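Local coordinates for protein RMD9, mitochondrial (Saccharomyces cerevisiae S288C, PDB 7A9W), which binds a dodecamer RNA motif in the 3'-untranslated regions of mitochondrial mRNAs and takes part in the processing or stability of these transcripts, at residues E259-A264 with S294-L299. Sequence-based numbering, arbitrary orientation.
Sequences EDYEKA and SKNLTL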
loop_
_atom_site.group_PDB
_atom_site.type_symbol
_atom_site.label_atom_id
_atom_site.label_comp_id
_atom_site.label_asym_id
_atom_site.label_seq_id
_atom_site.Cartn_x
_atom_site.Cartn_y
_atom_site.Cartn_z
ATOM N N GLU A 259 -1.729 23.662 11.538
ATOM C CA GLU A 259 -0.451 24.351 11.716
ATOM C C GLU A 259 -0.407 25.191 12.988
ATOM O O GLU A 259 0.363 26.154 13.074
ATOM C CB GLU A 259 -0.107 25.212 10.497
ATOM C CG GLU A 259 -0.124 24.444 9.186
ATOM C CD GLU A 259 0.542 25.201 8.059
ATOM O OE1 GLU A 259 1.737 25.540 8.194
ATOM O OE2 GLU A 259 -0.131 25.465 7.040
ATOM N N ASP A 260 -1.221 24.847 13.985
ATOM C CA ASP A 260 -1.087 25.425 15.321
ATOM C C ASP A 260 -0.109 24.562 16.119
ATOM O O ASP A 260 -0.464 23.848 17.059
ATOM C CB ASP A 260 -2.448 25.527 16.001
ATOM C CG ASP A 260 -2.445 26.496 17.172
ATOM O OD1 ASP A 260 -1.394 26.643 17.830
ATOM O OD2 ASP A 260 -3.498 27.115 17.430
ATOM N N TYR A 261 1.159 24.644 15.707
ATOM C CA TYR A 261 2.171 23.721 16.207
ATOM C C TYR A 261 2.432 23.900 17.698
ATOM O O TYR A 261 2.765 22.926 18.383
ATOM C CB TYR A 261 3.468 23.897 15.418
ATOM C CG TYR A 261 3.305 23.720 13.925
ATOM C CD1 TYR A 261 3.042 22.471 13.379
ATOM C CD2 TYR A 261 3.420 24.802 13.061
ATOM C CE1 TYR A 261 2.894 22.304 12.015
ATOM C CE2 TYR A 261 3.273 24.644 11.695
ATOM C CZ TYR A 261 3.010 23.393 11.178
ATOM O OH TYR A 261 2.865 23.232 9.819
ATOM N N GLU A 262 2.293 25.122 18.217
ATOM C CA GLU A 262 2.534 25.343 19.640
ATOM C C GLU A 262 1.516 24.597 20.493
ATOM O O GLU A 262 1.865 24.025 21.531
ATOM C CB GLU A 262 2.515 26.839 19.955
ATOM C CG GLU A 262 3.707 27.603 19.398
ATOM C CD GLU A 262 3.790 29.020 19.929
ATOM O OE1 GLU A 262 2.891 29.421 20.698
ATOM O OE2 GLU A 262 4.754 29.734 19.580
ATOM N N LYS A 263 0.250 24.588 20.069
ATOM C CA LYS A 263 -0.751 23.801 20.780
ATOM C C LYS A 263 -0.529 22.308 20.578
ATOM O O LYS A 263 -0.821 21.512 21.479
ATOM C CB LYS A 263 -2.157 24.193 20.326
ATOM C CG LYS A 263 -2.571 25.603 20.715
ATOM C CD LYS A 263 -4.025 25.869 20.356
ATOM C CE LYS A 263 -4.410 27.311 20.645
ATOM N NZ LYS A 263 -5.807 27.608 20.224
ATOM N N ALA A 264 -0.016 21.912 19.412
ATOM C CA ALA A 264 0.274 20.503 19.173
ATOM C C ALA A 264 1.469 20.045 20.000
ATOM O O ALA A 264 1.436 18.972 20.615
ATOM C CB ALA A 264 0.521 20.262 17.684
ATOM N N SER A 294 3.014 17.716 8.958
ATOM C CA SER A 294 3.323 19.113 9.241
ATOM C C SER A 294 3.805 19.800 7.968
ATOM O O SER A 294 4.793 19.373 7.361
ATOM C CB SER A 294 4.380 19.219 10.339
ATOM O OG SER A 294 3.914 18.664 11.556
ATOM N N LYS A 295 3.108 20.865 7.567
ATOM C CA LYS A 295 3.562 21.663 6.436
ATOM C C LYS A 295 4.827 22.447 6.761
ATOM O O LYS A 295 5.540 22.860 5.841
ATOM C CB LYS A 295 2.454 22.616 5.983
ATOM C CG LYS A 295 1.823 22.240 4.651
ATOM C CD LYS A 295 1.329 20.802 4.654
ATOM C CE LYS A 295 0.788 20.398 3.291
ATOM N NZ LYS A 295 0.343 18.977 3.272
ATOM N N ASN A 296 5.115 22.659 8.044
ATOM C CA ASN A 296 6.368 23.275 8.474
ATOM C C ASN A 296 7.467 22.229 8.354
ATOM O O ASN A 296 7.608 21.355 9.213
ATOM C CB ASN A 296 6.247 23.802 9.899
ATOM C CG ASN A 296 7.521 24.462 10.389
ATOM O OD1 ASN A 296 8.365 24.877 9.596
ATOM N ND2 ASN A 296 7.662 24.567 11.705
ATOM N N LEU A 297 8.250 22.314 7.277
ATOM C CA LEU A 297 9.259 21.299 7.003
ATOM C C LEU A 297 10.411 21.338 7.997
ATOM O O LEU A 297 11.091 20.322 8.176
ATOM C CB LEU A 297 9.785 21.461 5.575
ATOM C CG LEU A 297 8.716 21.370 4.483
ATOM C CD1 LEU A 297 9.330 21.517 3.098
ATOM C CD2 LEU A 297 7.939 20.065 4.594
ATOM N N THR A 298 10.649 22.481 8.644
ATOM C CA THR A 298 11.690 22.541 9.664
ATOM C C THR A 298 11.304 21.724 10.890
ATOM O O THR A 298 12.138 21.003 11.451
ATOM C CB THR A 298 11.968 23.992 10.056
ATOM O OG1 THR A 298 10.755 24.604 10.511
ATOM C CG2 THR A 298 12.516 24.771 8.869
ATOM N N LEU A 299 10.045 21.826 11.323
ATOM C CA LEU A 299 9.586 21.024 12.453
ATOM C C LEU A 299 9.491 19.551 12.078
ATOM O O LEU A 299 9.793 18.674 12.896
ATOM C CB LEU A 299 8.235 21.540 12.950
ATOM C CG LEU A 299 7.604 20.799 14.131
ATOM C CD1 LEU A 299 8.482 20.912 15.367
ATOM C CD2 LEU A 299 6.207 21.323 14.414
#
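Two bonds hold Tyr261 OH: it accepts a rather bent one from Asn296 N, 2.9 Å away, and donates a hydrogen bond to Glu259 OE1 at 3.0 Å. That carboxylate oxygen is met on its anti side, 33° out of the carboxylate plane, and the same group lies against Lys295 CB. Because CG of Tyr261 sits anti to the carbonyl carbon (chi1 -56°), the ring reaches back along its own segment, with Glu259 CA over one face near the rim, and its hydroxyl arrives at the backbone N of Asn296, in the loop before helix 297-308. Asn296 CB packs obliquely against CZ of Tyr261 at 3.5 Å, while Leu299 CD2 comes within 3.5 Å of Tyr261 CD1 at the CB end of the ring. A phenylalanine in place of Tyr261 could keep the apolar packing but would probably leave Asn296 N and the Glu259 carboxylate without the hydroxyl that joins them. Asn296 turns its amide to its own helix: OD1 takes a 2.6 Å bond from Thr298 OG1 and a weak one from Thr298 N. Ser294, beside the ring, bonds through OG to Phe290 O. Two inter-helix loops thus meet near the surface, one with a Schellman motif at Glu259 ending helix 245-257 before the Asp260 N-cap, the other with the Asn296 N-cap, joining the predicted PPR3 and PPR4 repeats of a helical-repeat RNA-binding fold.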